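Local coordinates for CG14216 (Drosophila melanogaster, PDB 3P9Y), which probably removes phosphate from phosphoserine in the C-terminal domain of RNA polymerase II, as a protein phosphatase of the Ssu72 family with roles in RNA processing and transcription termination, at residues A[120-124]-A[192-196]. The protein carries 2 engineered substitutions. Sequence-based numbering, arbitrary orientation.
Sequences YDLVV and LHSVL. With IMD (imidazole), chain I.
Tyr120 reaches from helix 117-128 to the edge strand 192-197 and ends in a short hydrogen bond, its OH 2.5 Å from OG of Ser194; either hydroxyl could be the donor. With CG anti to the backbone N (chi1 179°), the ring lies between Val124 of its own helix and Leu192 of the strand. CB of Leu192 sits over one face of the ring, 3.8 Å from the centroid and 19° off the ring normal, a CH-pi contact. CD1 of the same leucine lies 3.8 Å from Tyr120 CD2. The opposite face is covered from within the helix: Val124 CG2 lies 4.1 Å above the plane, over the ring centre. The tyrosine is thus held flat between its neighbour one turn on and the strand. Further along, Leu196 CD1 comes to 4.2 Å from CG1 of Val124, continuing the apolar seam, and its side chain also touches Met127.

Helix and strand segments run nearly parallel, their axes 6° apart in direction. Strand 192-197 is itself fixed antiparallel on 137-142 in this low-molecular-weight protein tyrosine phosphatase-like fold, where Ser194 pairs with Val140 through the backbone. His193 turns away from the helix and bonds His139. An imidazole, probably from the crystallisation liquor, is hydrogen-bonded to Asp121 OD1 beside Val124.

A phenylalanine replacing Tyr120 would probably leave the Ser194 hydroxyl without this partner and set it free to turn. The hydroxyl pair fixes how far the ring reaches along the strand, while the aliphatic groups on both faces hold its plane.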
ATOM      1  N   TYR A 120       8.748  -1.912   4.872  1.00 17.49           N
ATOM      2  CA  TYR A 120       8.512  -2.102   6.293  1.00 18.29           C
ATOM      3  C   TYR A 120       9.542  -1.331   7.126  1.00 19.01           C
ATOM      4  O   TYR A 120       9.181  -0.585   8.027  1.00 17.84           O
ATOM      5  CB  TYR A 120       8.598  -3.589   6.612  1.00 17.12           C
ATOM      6  CG  TYR A 120       8.398  -3.963   8.063  1.00 17.07           C
ATOM      7  CD1 TYR A 120       7.139  -3.931   8.644  1.00 16.60           C
ATOM      8  CD2 TYR A 120       9.464  -4.404   8.836  1.00 17.78           C
ATOM      9  CE1 TYR A 120       6.953  -4.302   9.967  1.00 16.77           C
ATOM     10  CE2 TYR A 120       9.289  -4.774  10.153  1.00 16.78           C
ATOM     11  CZ  TYR A 120       8.036  -4.723  10.714  1.00 16.27           C
ATOM     12  OH  TYR A 120       7.867  -5.096  12.025  1.00 16.43           O
ATOM     13  N   ASP A 121      10.819  -1.515   6.807  1.00 19.11           N
ATOM     14  CA  ASP A 121      11.902  -0.885   7.555  1.00 21.71           C
ATOM     15  C   ASP A 121      11.871   0.632   7.454  1.00 21.75           C
ATOM     16  O   ASP A 121      12.107   1.321   8.439  1.00 22.63           O
ATOM     17  CB  ASP A 121      13.254  -1.396   7.062  1.00 22.94           C
ATOM     18  CG  ASP A 121      13.543  -2.803   7.524  1.00 22.95           C
ATOM     19  OD1 ASP A 121      12.915  -3.249   8.504  1.00 23.21           O
ATOM     20  OD2 ASP A 121      14.393  -3.467   6.908  1.00 23.00           O
ATOM     21  N   LEU A 122      11.593   1.150   6.266  1.00 20.65           N
ATOM     22  CA  LEU A 122      11.540   2.594   6.071  1.00 21.75           C
ATOM     23  C   LEU A 122      10.380   3.187   6.865  1.00 21.86           C
ATOM     24  O   LEU A 122      10.507   4.252   7.471  1.00 21.76           O
ATOM     25  CB  LEU A 122      11.406   2.931   4.583  1.00 21.62           C
ATOM     26  CG  LEU A 122      12.669   2.667   3.757  1.00 22.52           C
ATOM     27  CD1 LEU A 122      12.385   2.754   2.268  1.00 22.93           C
ATOM     28  CD2 LEU A 122      13.779   3.645   4.148  1.00 24.53           C
ATOM     29  N   VAL A 123       9.252   2.486   6.865  1.00 20.07           N
ATOM     30  CA  VAL A 123       8.083   2.922   7.606  1.00 19.03           C
ATOM     31  C   VAL A 123       8.390   2.940   9.101  1.00 21.54           C
ATOM     32  O   VAL A 123       8.090   3.911   9.787  1.00 21.25           O
ATOM     33  CB  VAL A 123       6.871   1.999   7.334  1.00 19.56           C
ATOM     34  CG1 VAL A 123       5.787   2.213   8.373  1.00 17.27           C
ATOM     35  CG2 VAL A 123       6.328   2.226   5.918  1.00 17.66           C
ATOM     36  N   VAL A 124       8.996   1.866   9.598  1.00 20.45           N
ATOM     37  CA  VAL A 124       9.279   1.746  11.023  1.00 22.80           C
ATOM     38  C   VAL A 124      10.331   2.771  11.443  1.00 25.07           C
ATOM     39  O   VAL A 124      10.199   3.422  12.476  1.00 25.76           O
ATOM     40  CB  VAL A 124       9.739   0.319  11.386  1.00 22.88           C
ATOM     41  CG1 VAL A 124      10.263   0.261  12.813  1.00 25.01           C
ATOM     42  CG2 VAL A 124       8.589  -0.672  11.200  1.00 19.00           C
ATOM     43  N   LEU A 192       5.530  -9.628   9.380  1.00 13.60           N
ATOM     44  CA  LEU A 192       6.391  -8.873  10.282  1.00 15.60           C
ATOM     45  C   LEU A 192       5.502  -7.890  11.033  1.00 16.37           C
ATOM     46  O   LEU A 192       4.626  -7.264  10.436  1.00 15.11           O
ATOM     47  CB  LEU A 192       7.481  -8.117   9.512  1.00 14.93           C
ATOM     48  CG  LEU A 192       8.256  -8.921   8.464  1.00 16.10           C
ATOM     49  CD1 LEU A 192       9.279  -8.034   7.769  1.00 16.15           C
ATOM     50  CD2 LEU A 192       8.940 -10.137   9.090  1.00 15.97           C
ATOM     51  N   HIS A 193       5.720  -7.753  12.334  1.00 15.98           N
ATOM     52  CA  HIS A 193       4.864  -6.906  13.151  1.00 15.82           C
ATOM     53  C   HIS A 193       5.659  -6.037  14.116  1.00 17.67           C
ATOM     54  O   HIS A 193       6.554  -6.521  14.810  1.00 16.65           O
ATOM     55  CB  HIS A 193       3.875  -7.756  13.940  1.00 15.71           C
ATOM     56  CG  HIS A 193       3.001  -6.959  14.858  1.00 16.87           C
ATOM     57  ND1 HIS A 193       2.633  -7.400  16.111  1.00 17.25           N
ATOM     58  CD2 HIS A 193       2.422  -5.747  14.701  1.00 16.31           C
ATOM     59  CE1 HIS A 193       1.862  -6.495  16.684  1.00 17.12           C
ATOM     60  NE2 HIS A 193       1.720  -5.481  15.851  1.00 16.34           N
ATOM     61  N   SER A 194       5.329  -4.749  14.139  1.00 16.83           N
ATOM     62  CA  SER A 194       5.869  -3.830  15.129  1.00 19.03           C
ATOM     63  C   SER A 194       4.736  -2.974  15.665  1.00 20.12           C
ATOM     64  O   SER A 194       3.809  -2.631  14.929  1.00 17.87           O
ATOM     65  CB  SER A 194       6.936  -2.926  14.510  1.00 18.90           C
ATOM     66  OG  SER A 194       8.063  -3.676  14.101  1.00 17.92           O
ATOM     67  N   VAL A 195       4.807  -2.643  16.950  1.00 19.61           N
ATOM     68  CA  VAL A 195       3.893  -1.672  17.533  1.00 20.79           C
ATOM     69  C   VAL A 195       4.639  -0.368  17.761  1.00 22.14           C
ATOM     70  O   VAL A 195       5.612  -0.324  18.513  1.00 22.08           O
ATOM     71  CB  VAL A 195       3.326  -2.151  18.877  1.00 21.03           C
ATOM     72  CG1 VAL A 195       2.259  -1.188  19.363  1.00 22.75           C
ATOM     73  CG2 VAL A 195       2.762  -3.559  18.749  1.00 20.78           C
ATOM     74  N   LEU A 196       4.186   0.693  17.105  1.00 22.26           N
ATOM     75  CA  LEU A 196       4.768   2.013  17.290  1.00 23.30           C
ATOM     76  C   LEU A 196       3.719   2.941  17.881  1.00 25.56           C
ATOM     77  O   LEU A 196       2.582   2.534  18.106  1.00 25.86           O
ATOM     78  CB  LEU A 196       5.289   2.544  15.961  1.00 23.77           C
ATOM     79  CG  LEU A 196       6.367   1.638  15.365  1.00 25.54           C
ATOM     80  CD1 LEU A 196       6.520   1.863  13.874  1.00 25.52           C
ATOM     81  CD2 LEU A 196       7.691   1.852  16.086  1.00 26.73           C
TER
HETATM   82  N1  IMD I 196      13.498  -1.844  11.174  1.00 29.97           N
HETATM   83  C2  IMD I 196      13.387  -0.505  11.034  1.00 27.99           C
HETATM   84  N3  IMD I 196      13.567   0.070  12.244  1.00 31.82           N
HETATM   85  C4  IMD I 196      13.793  -0.906  13.149  1.00 32.21           C
HETATM   86  C5  IMD I 196      13.752  -2.116  12.473  1.00 31.73           C